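Local coordinates for protein transcription initiation factor IIB (Methanocaldococcus jannaschii, PDB 5O9J) that carries a mini-intein of the HINT fold, which probably cuts itself out of the host transcription factor and joins the flanking segments by protein splicing, at residues 76-80 against 91-95; 88-92 against 178-182; 113-117 against 147-151; 65-69 against 164-169. All coordinates share one frame; numbering follows the deposited sequence.

Contact 1 of 4, residues 76-80 against 91-95; sequences VSEMF and RVTRS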
loop_
_atom_site.group_PDB
_atom_site.type_symbol
_atom_site.label_atom_id
_atom_site.label_comp_id
_atom_site.label_asym_id
_atom_site.label_seq_id
_atom_site.Cartn_x
_atom_site.Cartn_y
_atom_site.Cartn_z
ATOM N N VAL A 76 -10.173 11.022 -3.543
ATOM C CA VAL A 76 -10.979 9.840 -3.284
ATOM C C VAL A 76 -12.023 10.135 -2.222
ATOM O O VAL A 76 -11.752 10.843 -1.254
ATOM C CB VAL A 76 -10.115 8.644 -2.835
ATOM C CG1 VAL A 76 -9.436 8.015 -4.027
ATOM C CG2 VAL A 76 -9.081 9.092 -1.826
ATOM N N SER A 77 -13.212 9.577 -2.406
ATOM C CA SER A 77 -14.339 9.839 -1.517
ATOM C C SER A 77 -14.320 8.977 -0.264
ATOM O O SER A 77 -14.513 9.467 0.851
ATOM C CB SER A 77 -15.658 9.610 -2.260
ATOM O OG SER A 77 -16.668 9.189 -1.360
ATOM N N GLU A 78 -14.089 7.685 -0.452
ATOM C CA GLU A 78 -14.190 6.732 0.646
ATOM C C GLU A 78 -13.031 5.749 0.671
ATOM O O GLU A 78 -12.429 5.448 -0.358
ATOM C CB GLU A 78 -15.498 5.953 0.550
ATOM C CG GLU A 78 -15.604 5.127 -0.723
ATOM C CD GLU A 78 -16.518 3.921 -0.568
ATOM O OE1 GLU A 78 -17.278 3.864 0.426
ATOM O OE2 GLU A 78 -16.462 3.022 -1.436
ATOM N N MET A 79 -12.726 5.249 1.858
ATOM C CA MET A 79 -11.822 4.124 1.982
ATOM C C MET A 79 -12.366 3.156 3.001
ATOM O O MET A 79 -13.087 3.553 3.921
ATOM C CB MET A 79 -10.426 4.583 2.379
ATOM C CG MET A 79 -9.682 5.313 1.278
ATOM S SD MET A 79 -8.034 5.704 1.852
ATOM C CE MET A 79 -8.405 5.965 3.586
ATOM N N PHE A 80 -12.026 1.885 2.831
ATOM C CA PHE A 80 -12.458 0.851 3.755
ATOM C C PHE A 80 -11.424 0.684 4.838
ATOM O O PHE A 80 -10.231 0.591 4.554
ATOM C CB PHE A 80 -12.678 -0.474 3.033
ATOM C CG PHE A 80 -13.836 -0.463 2.077
ATOM C CD1 PHE A 80 -13.746 0.201 0.862
ATOM C CD2 PHE A 80 -15.011 -1.135 2.385
ATOM C CE1 PHE A 80 -14.812 0.205 -0.024
ATOM C CE2 PHE A 80 -16.079 -1.134 1.508
ATOM C CZ PHE A 80 -15.979 -0.460 0.299
ATOM N N ARG A 91 -6.327 0.865 6.162
ATOM C CA ARG A 91 -7.261 1.662 5.366
ATOM C C ARG A 91 -6.890 1.617 3.894
ATOM O O ARG A 91 -5.805 2.058 3.513
ATOM C CB ARG A 91 -7.278 3.116 5.830
ATOM C CG ARG A 91 -7.677 3.329 7.270
ATOM C CD ARG A 91 -7.630 4.818 7.596
ATOM N NE ARG A 91 -8.406 5.144 8.785
ATOM C CZ ARG A 91 -9.020 6.307 8.976
ATOM N NH1 ARG A 91 -9.709 6.511 10.090
ATOM N NH2 ARG A 91 -8.948 7.261 8.053
ATOM N N VAL A 92 -7.784 1.097 3.061
ATOM C CA VAL A 92 -7.497 0.991 1.632
ATOM C C VAL A 92 -8.697 1.361 0.775
ATOM O O VAL A 92 -9.837 1.339 1.231
ATOM C CB VAL A 92 -7.035 -0.440 1.240
ATOM C CG1 VAL A 92 -5.732 -0.778 1.915
ATOM C CG2 VAL A 92 -8.091 -1.464 1.605
ATOM N N THR A 93 -8.430 1.696 -0.478
ATOM C CA THR A 93 -9.492 1.977 -1.422
ATOM C C THR A 93 -10.143 0.689 -1.889
ATOM O O THR A 93 -9.630 -0.412 -1.669
ATOM C CB THR A 93 -8.980 2.755 -2.637
ATOM O OG1 THR A 93 -8.004 1.967 -3.327
ATOM C CG2 THR A 93 -8.350 4.069 -2.194
ATOM N N ARG A 94 -11.278 0.854 -2.547
ATOM C CA ARG A 94 -12.158 -0.240 -2.921
ATOM C C ARG A 94 -11.499 -1.231 -3.867
ATOM O O ARG A 94 -11.787 -2.425 -3.828
ATOM C CB ARG A 94 -13.433 0.338 -3.548
ATOM C CG ARG A 94 -13.801 -0.221 -4.904
ATOM C CD ARG A 94 -15.168 0.267 -5.349
ATOM N NE ARG A 94 -16.193 0.023 -4.338
ATOM C CZ ARG A 94 -16.702 0.968 -3.555
ATOM N NH1 ARG A 94 -16.270 2.221 -3.666
ATOM N NH2 ARG A 94 -17.631 0.663 -2.658
ATOM N N SER A 95 -10.602 -0.733 -4.709
ATOM C CA SER A 95 -10.033 -1.553 -5.764
ATOM C C SER A 95 -8.883 -2.435 -5.290
ATOM O O SER A 95 -8.090 -2.890 -6.105
ATOM C CB SER A 95 -9.541 -0.671 -6.902
ATOM O OG SER A 95 -8.495 0.168 -6.449
#
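Phe80 and Val92 form an antiparallel hydrogen-bonded pair near the open end of the hairpin made by strands 79-84 and 88-92. Two backbone bonds join them, Phe80 N to Val92 O at 2.8 Å and Val92 N to Phe80 O at 2.9 Å, and Arg91 CA adds a CA-H...O contact to Phe80 O. Charge pairing follows beyond the strand. Glu78 OE2 lies at the edge of the Arg94 guanidinium in a salt bridge to NH1, modelled so short that its exact length is doubtful, and Arg94 NH2 is 2.9 Å from the same Glu78 OE2. Carboxylate and guanidinium are almost coplanar, 19° apart. Asp112 takes Arg94 NE, so two carboxylates hold the guanidinium and probably limit its rotation. The Phe80 ring stands nearly upright to that guanidinium, at 84°: Arg94 NH2 comes to the ring edge, 3.6 Å from Phe80 CZ, rather than over its face. Apolar contacts are made by Met79, whose CG meets Thr93 CG2 at 3.9 Å while its CE touches Arg91 CB at 3.8 Å, the two side chains crossing at about a right angle. Thr93 starts the sequence Thr-Arg-Ser-His, which fits the TxxH motif of inteins, and its OG1 makes a weak hydrogen bond to His96. Strand 143-154 flanks strand 79-84 beyond the hairpin: Met79 is bonded to Val154 through the backbone, and Phe80 packs on Ile151 and Lys153.

Contact 2 of 4, residues 88-92 against 178-182; sequences KKVRV and GFVLH
Val90 sets one methyl squarely on the ring of Phe179, joining strand 88-92 to the C-terminal part of the intein chiefly through side chains, with the Lys89 backbone also against the ring. CG1 of Val90 stands 3.5 Å from the centroid of the Phe179 ring and only 6° off its normal, a CH-pi contact over the centre of the face. It reaches that place because it occupies the position between backbone N and carbonyl carbon (chi1 62°). Val90 CB rests against the rim of the same face, 3.7 Å from Phe179 CD1, and the carbonyl carbon of Lys89 lies 3.7 Å from Phe179 CE1. Further along, Val92 CG1 meets Leu181 CG at 3.8 Å. With an alanine in place of Phe179 the ring is gone, and the Val90 methyl would probably be left above a gap between the two segments. Packing thins elsewhere: Val90 CG2 and Leu181 CD2 are 4.4 Å apart, and at the solvent side Lys88 CB comes only within 4.5 Å of Phe179 CE1 while its chain leads off to a bound glycerol. Lys89 points away. Strand 88-92 is the outer strand of its sheet, bonded to strand 79-84. Leu181 and His182, the latter consistent with the histidine that precedes the terminal asparagine in inteins, belong to strand 180-183, which runs between strands 96-102 and 127-131 of a second sheet.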
loop_
_atom_site.group_PDB
_atom_site.type_symbol
_atom_site.label_atom_id
_atom_site.label_comp_id
_atom_site.label_asym_id
_atom_site.label_seq_id
_atom_site.Cartn_x
_atom_site.Cartn_y
_atom_site.Cartn_z
ATOM N N LYS A 88 -5.568 -5.181 14.763
ATOM C CA LYS A 88 -4.803 -4.786 13.585
ATOM C C LYS A 88 -5.775 -4.204 12.569
ATOM O O LYS A 88 -6.902 -4.683 12.433
ATOM C CB LYS A 88 -4.046 -5.971 12.979
ATOM C CG LYS A 88 -2.726 -6.291 13.640
ATOM C CD LYS A 88 -2.123 -7.564 13.061
ATOM C CE LYS A 88 -0.778 -7.873 13.697
ATOM N NZ LYS A 88 -0.598 -9.335 13.944
ATOM N N LYS A 89 -5.350 -3.171 11.857
ATOM C CA LYS A 89 -6.248 -2.524 10.916
ATOM C C LYS A 89 -5.509 -1.852 9.768
ATOM O O LYS A 89 -4.341 -1.494 9.885
ATOM C CB LYS A 89 -7.129 -1.503 11.643
ATOM C CG LYS A 89 -6.369 -0.357 12.283
ATOM C CD LYS A 89 -7.259 0.419 13.244
ATOM C CE LYS A 89 -7.424 -0.319 14.567
ATOM N NZ LYS A 89 -8.230 0.458 15.560
ATOM N N VAL A 90 -6.207 -1.691 8.651
ATOM C CA VAL A 90 -5.624 -1.056 7.481
ATOM C C VAL A 90 -6.704 -0.261 6.759
ATOM O O VAL A 90 -7.870 -0.650 6.767
ATOM C CB VAL A 90 -4.979 -2.106 6.537
ATOM C CG1 VAL A 90 -6.022 -3.090 6.014
ATOM C CG2 VAL A 90 -4.240 -1.431 5.392
ATOM N N ARG A 91 -6.327 0.865 6.162
ATOM C CA ARG A 91 -7.261 1.662 5.366
ATOM C C ARG A 91 -6.890 1.617 3.894
ATOM O O ARG A 91 -5.805 2.058 3.513
ATOM C CB ARG A 91 -7.278 3.116 5.830
ATOM C CG ARG A 91 -7.677 3.329 7.270
ATOM C CD ARG A 91 -7.630 4.818 7.596
ATOM N NE ARG A 91 -8.406 5.144 8.785
ATOM C CZ ARG A 91 -9.020 6.307 8.976
ATOM N NH1 ARG A 91 -9.709 6.511 10.090
ATOM N NH2 ARG A 91 -8.948 7.261 8.053
ATOM N N VAL A 92 -7.784 1.097 3.061
ATOM C CA VAL A 92 -7.497 0.991 1.632
ATOM C C VAL A 92 -8.697 1.361 0.775
ATOM O O VAL A 92 -9.837 1.339 1.231
ATOM C CB VAL A 92 -7.035 -0.440 1.240
ATOM C CG1 VAL A 92 -5.732 -0.778 1.915
ATOM C CG2 VAL A 92 -8.091 -1.464 1.605
ATOM N N GLY A 178 1.052 -6.164 8.499
ATOM C CA GLY A 178 1.364 -7.436 7.875
ATOM C C GLY A 178 0.372 -7.753 6.776
ATOM O O GLY A 178 0.325 -8.875 6.275
ATOM N N PHE A 179 -0.443 -6.766 6.406
ATOM C CA PHE A 179 -1.355 -6.949 5.289
ATOM C C PHE A 179 -0.576 -6.969 3.982
ATOM O O PHE A 179 0.410 -6.260 3.832
ATOM C CB PHE A 179 -2.402 -5.837 5.233
ATOM C CG PHE A 179 -3.320 -5.796 6.414
ATOM C CD1 PHE A 179 -2.988 -5.062 7.540
ATOM C CD2 PHE A 179 -4.532 -6.470 6.388
ATOM C CE1 PHE A 179 -3.842 -5.010 8.626
ATOM C CE2 PHE A 179 -5.387 -6.419 7.468
ATOM C CZ PHE A 179 -5.038 -5.691 8.591
ATOM N N VAL A 180 -1.021 -7.774 3.030
ATOM C CA VAL A 180 -0.545 -7.628 1.662
ATOM C C VAL A 180 -1.711 -7.187 0.787
ATOM O O VAL A 180 -2.690 -7.910 0.613
ATOM C CB VAL A 180 0.063 -8.924 1.122
ATOM C CG1 VAL A 180 0.569 -8.702 -0.297
ATOM C CG2 VAL A 180 1.189 -9.378 2.028
ATOM N N LEU A 181 -1.605 -5.981 0.254
ATOM C CA LEU A 181 -2.691 -5.396 -0.512
ATOM C C LEU A 181 -2.382 -5.483 -1.997
ATOM O O LEU A 181 -1.387 -4.924 -2.469
ATOM C CB LEU A 181 -2.919 -3.938 -0.097
ATOM C CG LEU A 181 -3.238 -3.630 1.375
ATOM C CD1 LEU A 181 -4.249 -4.619 1.959
ATOM C CD2 LEU A 181 -1.970 -3.568 2.225
ATOM N N HIS A 182 -3.232 -6.192 -2.733
ATOM C CA HIS A 182 -3.056 -6.319 -4.170
ATOM C C HIS A 182 -3.956 -5.343 -4.929
ATOM O O HIS A 182 -5.142 -5.249 -4.633
ATOM C CB HIS A 182 -3.360 -7.748 -4.618
ATOM C CG HIS A 182 -2.564 -8.797 -3.901
ATOM N ND1 HIS A 182 -1.451 -9.403 -4.472
ATOM C CD2 HIS A 182 -2.716 -9.366 -2.690
ATOM C CE1 HIS A 182 -0.968 -10.289 -3.629
ATOM N NE2 HIS A 182 -1.703 -10.294 -2.537
#

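Contact 3 of 4, residues 113-117 against 147-151; sequences ELKVG and KIKEI
Leu114 and Val116, in the loop leading to strand 119-123, lie against residues 147-151 of strand 143-154, where it carries a classic beta bulge, Lys149 and Glu150 both facing Val83. One hydrogen bond spans the contact, from Gly117 N to Ile148 O at 3.1 Å; it is nearly straight (168° at the hydrogen), with the donor tilted 24° from the carbonyl plane. The rest is packing. Leu114 CB meets two delta methyls, Ile148 CD1 and Ile151 CD1, each at 3.9 Å, and the Leu114 and Ile148 side chains cross at about a right angle. Ile148 is extended beyond CG1 (chi2 177°), which brings its CD1 to the leucine. Ile151 CD1 also lies 3.3 Å from Leu114 O. Val116, exposed to solvent, has its CG1 3.3 Å from Lys149 O. Around this first shell, Leu114 and Ile148 both touch Ile82 and Leu120, while Leu114 continues onto Val98 and Thr100 of strand 96-102, so the loop covers a junction of two sheets. Gly117 turns the chain with a positive phi at which any CB would press on the carbonyl oxygen of Val116. Its neighbour Asp118 bonds through the backbone to Ile148, which carries the pairing on toward strand 119-123. Asp118 OD2 also accepts the N-H of Lys115, a link within the loop itself.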
loop_
_atom_site.group_PDB
_atom_site.type_symbol
_atom_site.label_atom_id
_atom_site.label_comp_id
_atom_site.label_asym_id
_atom_site.label_seq_id
_atom_site.Cartn_x
_atom_site.Cartn_y
_atom_site.Cartn_z
ATOM N N GLU A 113 -15.943 -6.713 -1.027
ATOM C CA GLU A 113 -16.680 -7.973 -1.016
ATOM C C GLU A 113 -16.360 -8.788 0.235
ATOM O O GLU A 113 -16.857 -9.901 0.416
ATOM C CB GLU A 113 -16.372 -8.786 -2.273
ATOM C CG GLU A 113 -16.763 -8.086 -3.570
ATOM C CD GLU A 113 -16.591 -8.969 -4.797
ATOM O OE1 GLU A 113 -16.314 -10.178 -4.637
ATOM O OE2 GLU A 113 -16.732 -8.450 -5.928
ATOM N N LEU A 114 -15.527 -8.227 1.100
ATOM C CA LEU A 114 -15.223 -8.864 2.373
ATOM C C LEU A 114 -16.395 -8.738 3.339
ATOM O O LEU A 114 -17.183 -7.796 3.255
ATOM C CB LEU A 114 -13.973 -8.252 2.994
ATOM C CG LEU A 114 -12.644 -8.556 2.315
ATOM C CD1 LEU A 114 -11.581 -7.670 2.917
ATOM C CD2 LEU A 114 -12.291 -10.021 2.493
ATOM N N LYS A 115 -16.494 -9.690 4.259
ATOM C CA LYS A 115 -17.547 -9.694 5.266
ATOM C C LYS A 115 -16.959 -9.945 6.643
ATOM O O LYS A 115 -15.950 -10.627 6.767
ATOM C CB LYS A 115 -18.591 -10.762 4.933
ATOM C CG LYS A 115 -19.329 -10.507 3.625
ATOM C CD LYS A 115 -20.025 -11.761 3.109
ATOM C CE LYS A 115 -19.022 -12.860 2.783
ATOM N NZ LYS A 115 -19.643 -13.985 2.027
ATOM N N VAL A 116 -17.584 -9.387 7.677
ATOM C CA VAL A 116 -17.190 -9.667 9.058
ATOM C C VAL A 116 -17.177 -11.178 9.264
ATOM O O VAL A 116 -18.048 -11.876 8.753
ATOM C CB VAL A 116 -18.148 -8.991 10.078
ATOM C CG1 VAL A 116 -17.803 -9.404 11.507
ATOM C CG2 VAL A 116 -18.106 -7.475 9.932
ATOM N N GLY A 117 -16.178 -11.690 9.974
ATOM C CA GLY A 117 -16.043 -13.124 10.131
ATOM C C GLY A 117 -15.150 -13.786 9.091
ATOM O O GLY A 117 -14.694 -14.919 9.288
ATOM N N LYS A 147 -9.496 -13.307 11.822
ATOM C CA LYS A 147 -10.865 -12.952 11.469
ATOM C C LYS A 147 -11.057 -11.440 11.390
ATOM O O LYS A 147 -10.519 -10.689 12.204
ATOM C CB LYS A 147 -11.868 -13.533 12.481
ATOM C CG LYS A 147 -12.176 -15.020 12.316
ATOM C CD LYS A 147 -13.314 -15.458 13.251
ATOM C CE LYS A 147 -13.608 -16.957 13.145
ATOM N NZ LYS A 147 -13.237 -17.737 14.370
ATOM N N ILE A 148 -11.833 -11.001 10.409
ATOM C CA ILE A 148 -12.251 -9.612 10.342
ATOM C C ILE A 148 -13.248 -9.314 11.469
ATOM O O ILE A 148 -14.210 -10.056 11.665
ATOM C CB ILE A 148 -12.887 -9.289 8.972
ATOM C CG1 ILE A 148 -11.841 -9.421 7.856
ATOM C CG2 ILE A 148 -13.517 -7.908 8.986
ATOM C CD1 ILE A 148 -12.387 -9.204 6.458
ATOM N N LYS A 149 -13.000 -8.246 12.221
ATOM C CA LYS A 149 -13.927 -7.817 13.266
ATOM C C LYS A 149 -14.873 -6.738 12.757
ATOM O O LYS A 149 -16.098 -6.864 12.869
ATOM C CB LYS A 149 -13.173 -7.293 14.485
ATOM C CG LYS A 149 -12.420 -8.348 15.267
ATOM C CD LYS A 149 -12.141 -7.861 16.682
ATOM C CE LYS A 149 -11.408 -6.524 16.690
ATOM N NZ LYS A 149 -11.233 -5.988 18.074
ATOM N N GLU A 150 -14.303 -5.668 12.215
ATOM C CA GLU A 150 -15.102 -4.587 11.645
ATOM C C GLU A 150 -14.716 -4.320 10.204
ATOM O O GLU A 150 -13.592 -4.608 9.784
ATOM C CB GLU A 150 -14.945 -3.296 12.459
ATOM C CG GLU A 150 -15.418 -3.389 13.897
ATOM C CD GLU A 150 -14.964 -2.206 14.738
ATOM O OE1 GLU A 150 -14.630 -1.149 14.160
ATOM O OE2 GLU A 150 -14.932 -2.337 15.981
ATOM N N ILE A 151 -15.669 -3.780 9.456
ATOM C CA ILE A 151 -15.419 -3.163 8.159
ATOM C C ILE A 151 -16.103 -1.799 8.143
ATOM O O ILE A 151 -17.329 -1.710 8.031
ATOM C CB ILE A 151 -15.947 -3.997 6.983
ATOM C CG1 ILE A 151 -15.306 -5.384 6.954
ATOM C CG2 ILE A 151 -15.662 -3.284 5.679
ATOM C CD1 ILE A 151 -15.829 -6.272 5.829
#

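Contact 4 of 4, residues 65-69 against 164-169; sequences FMPVS and LTVPNA
Ser69 and Thr165 meet at one end of the antiparallel pairing of strands 70-75 and 160-165 of the HINT fold, where the chain passes from strand 63-67, of another sheet, into strand 70-75. Ser69 N gives a 2.9 Å bond to Thr165 O, nearly straight, 166° at the hydrogen. Ser69 OG, placed between its backbone N and carbonyl carbon (chi1 55°), donates a longer 3.3 Å bond to the same Thr165 O from 57° above the carbonyl plane, and it lies close to Thr165 CG2. Val68 CA adds a CA-H...O contact to this oxygen at 3.4 Å. Replacing Ser69 by an alanine removes the hydroxyl and would probably leave Thr165 O with the backbone N-H as its one conventional donor here, and Thr165 CG2 without its close neighbour. Further back, Met66 CB packs on Val166 CG1 at 3.8 Å; bent at chi2 and chi3, its chain curls until CE lies 3.8 Å from both Pro167 O and Asn168 O. Val68 CG1 approaches Leu164 CD2 at 4.2 Å. Pro167 has no N-H, and its CD lies 3.6 Å from Pro67 O, which probably explains why the pairing goes no further than Thr165 O; methionine and valine packing takes over.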
loop_
_atom_site.group_PDB
_atom_site.type_symbol
_atom_site.label_atom_id
_atom_site.label_comp_id
_atom_site.label_asym_id
_atom_site.label_seq_id
_atom_site.Cartn_x
_atom_site.Cartn_y
_atom_site.Cartn_z
ATOM N N PHE A 65 16.280 -0.846 -0.754
ATOM C CA PHE A 65 15.922 0.452 -1.307
ATOM C C PHE A 65 15.895 0.386 -2.831
ATOM O O PHE A 65 16.847 -0.084 -3.452
ATOM C CB PHE A 65 16.892 1.535 -0.841
ATOM C CG PHE A 65 16.632 2.010 0.558
ATOM C CD1 PHE A 65 15.466 2.695 0.862
ATOM C CD2 PHE A 65 17.546 1.760 1.571
ATOM C CE1 PHE A 65 15.221 3.135 2.139
ATOM C CE2 PHE A 65 17.308 2.193 2.857
ATOM C CZ PHE A 65 16.146 2.879 3.145
ATOM N N MET A 66 14.789 0.834 -3.421
ATOM C CA MET A 66 14.611 0.845 -4.875
ATOM C C MET A 66 14.136 2.218 -5.331
ATOM O O MET A 66 13.262 2.818 -4.692
ATOM C CB MET A 66 13.594 -0.208 -5.327
ATOM C CG MET A 66 13.963 -1.659 -4.998
ATOM S SD MET A 66 15.254 -2.289 -6.079
ATOM C CE MET A 66 14.407 -2.334 -7.656
ATOM N N PRO A 67 14.698 2.709 -6.447
ATOM C CA PRO A 67 14.319 3.995 -7.045
ATOM C C PRO A 67 12.828 4.149 -7.287
ATOM O O PRO A 67 12.190 3.252 -7.833
ATOM C CB PRO A 67 15.062 3.987 -8.387
ATOM C CG PRO A 67 16.269 3.158 -8.128
ATOM C CD PRO A 67 15.786 2.061 -7.203
ATOM N N VAL A 68 12.292 5.298 -6.894
ATOM C CA VAL A 68 10.946 5.706 -7.281
ATOM C C VAL A 68 11.080 6.590 -8.520
ATOM O O VAL A 68 11.883 7.523 -8.535
ATOM C CB VAL A 68 10.234 6.467 -6.151
ATOM C CG1 VAL A 68 8.831 6.933 -6.592
ATOM C CG2 VAL A 68 10.151 5.589 -4.894
ATOM N N SER A 69 10.322 6.288 -9.567
ATOM C CA SER A 69 10.452 7.044 -10.810
ATOM C C SER A 69 9.518 8.245 -10.820
ATOM O O SER A 69 9.891 9.324 -11.270
ATOM C CB SER A 69 10.172 6.149 -12.013
ATOM O OG SER A 69 8.901 5.544 -11.874
ATOM N N LEU A 164 3.183 5.450 -5.566
ATOM C CA LEU A 164 4.581 5.489 -5.965
ATOM C C LEU A 164 4.713 4.594 -7.181
ATOM O O LEU A 164 3.989 3.604 -7.303
ATOM C CB LEU A 164 5.506 5.017 -4.837
ATOM C CG LEU A 164 5.459 5.748 -3.491
ATOM C CD1 LEU A 164 6.323 5.044 -2.453
ATOM C CD2 LEU A 164 5.904 7.193 -3.639
ATOM N N THR A 165 5.613 4.940 -8.093
ATOM C CA THR A 165 5.954 4.029 -9.171
ATOM C C THR A 165 7.355 3.511 -8.920
ATOM O O THR A 165 8.329 4.267 -8.936
ATOM C CB THR A 165 5.876 4.689 -10.564
ATOM O OG1 THR A 165 4.534 5.119 -10.815
ATOM C CG2 THR A 165 6.282 3.696 -11.648
ATOM N N VAL A 166 7.441 2.209 -8.675
ATOM C CA VAL A 166 8.705 1.561 -8.406
ATOM C C VAL A 166 8.972 0.528 -9.494
ATOM O O VAL A 166 8.403 -0.563 -9.475
ATOM C CB VAL A 166 8.700 0.884 -7.015
ATOM C CG1 VAL A 166 10.074 0.330 -6.684
ATOM C CG2 VAL A 166 8.241 1.879 -5.954
ATOM N N PRO A 167 9.812 0.886 -10.470
ATOM C CA PRO A 167 10.235 -0.035 -11.531
ATOM C C PRO A 167 10.967 -1.266 -11.005
ATOM O O PRO A 167 11.621 -1.197 -9.967
ATOM C CB PRO A 167 11.180 0.823 -12.388
ATOM C CG PRO A 167 11.522 2.019 -11.531
ATOM C CD PRO A 167 10.305 2.253 -10.701
ATOM N N ASN A 168 10.850 -2.376 -11.726
ATOM C CA ASN A 168 11.569 -3.609 -11.399
ATOM C C ASN A 168 11.260 -4.132 -9.997
ATOM O O ASN A 168 12.086 -4.821 -9.385
ATOM C CB ASN A 168 13.082 -3.402 -11.550
ATOM C CG ASN A 168 13.470 -2.930 -12.942
ATOM O OD1 ASN A 168 12.911 -3.382 -13.942
ATOM N ND2 ASN A 168 14.424 -2.006 -13.011
ATOM N N ALA A 169 10.072 -3.804 -9.494
ATOM C CA ALA A 169 9.618 -4.304 -8.201
ATOM C C ALA A 169 8.098 -4.275 -8.142
ATOM O O ALA A 169 7.470 -5.241 -7.713
ATOM C CB ALA A 169 10.219 -3.490 -7.062
#

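From the N terminus, 65-69 opens contact 4 and 76-80 opens contact 1, which closes a short hairpin loop at 91-95, nested inside contact 4's loop. Contact 2 starts on strand 88-92, sharing Arg91 and Val92 with contact 1. Contact 3 opens at 113-117 and closes at 147-151, nested inside the loops of contacts 2 and 4. Contact 4 closes at 164-169, joining strand 63-67 to strand 160-165 of another sheet, and contact 2 at 178-182, so these loops cross. Contacts 1 and 3 touch through Phe80 and Ile151, on neighbouring strands of one sheet; contact 2 ties that sheet to the C-terminal strand. Contact 4 lies on the opposite side of the chain's centre from contacts 1 and 3.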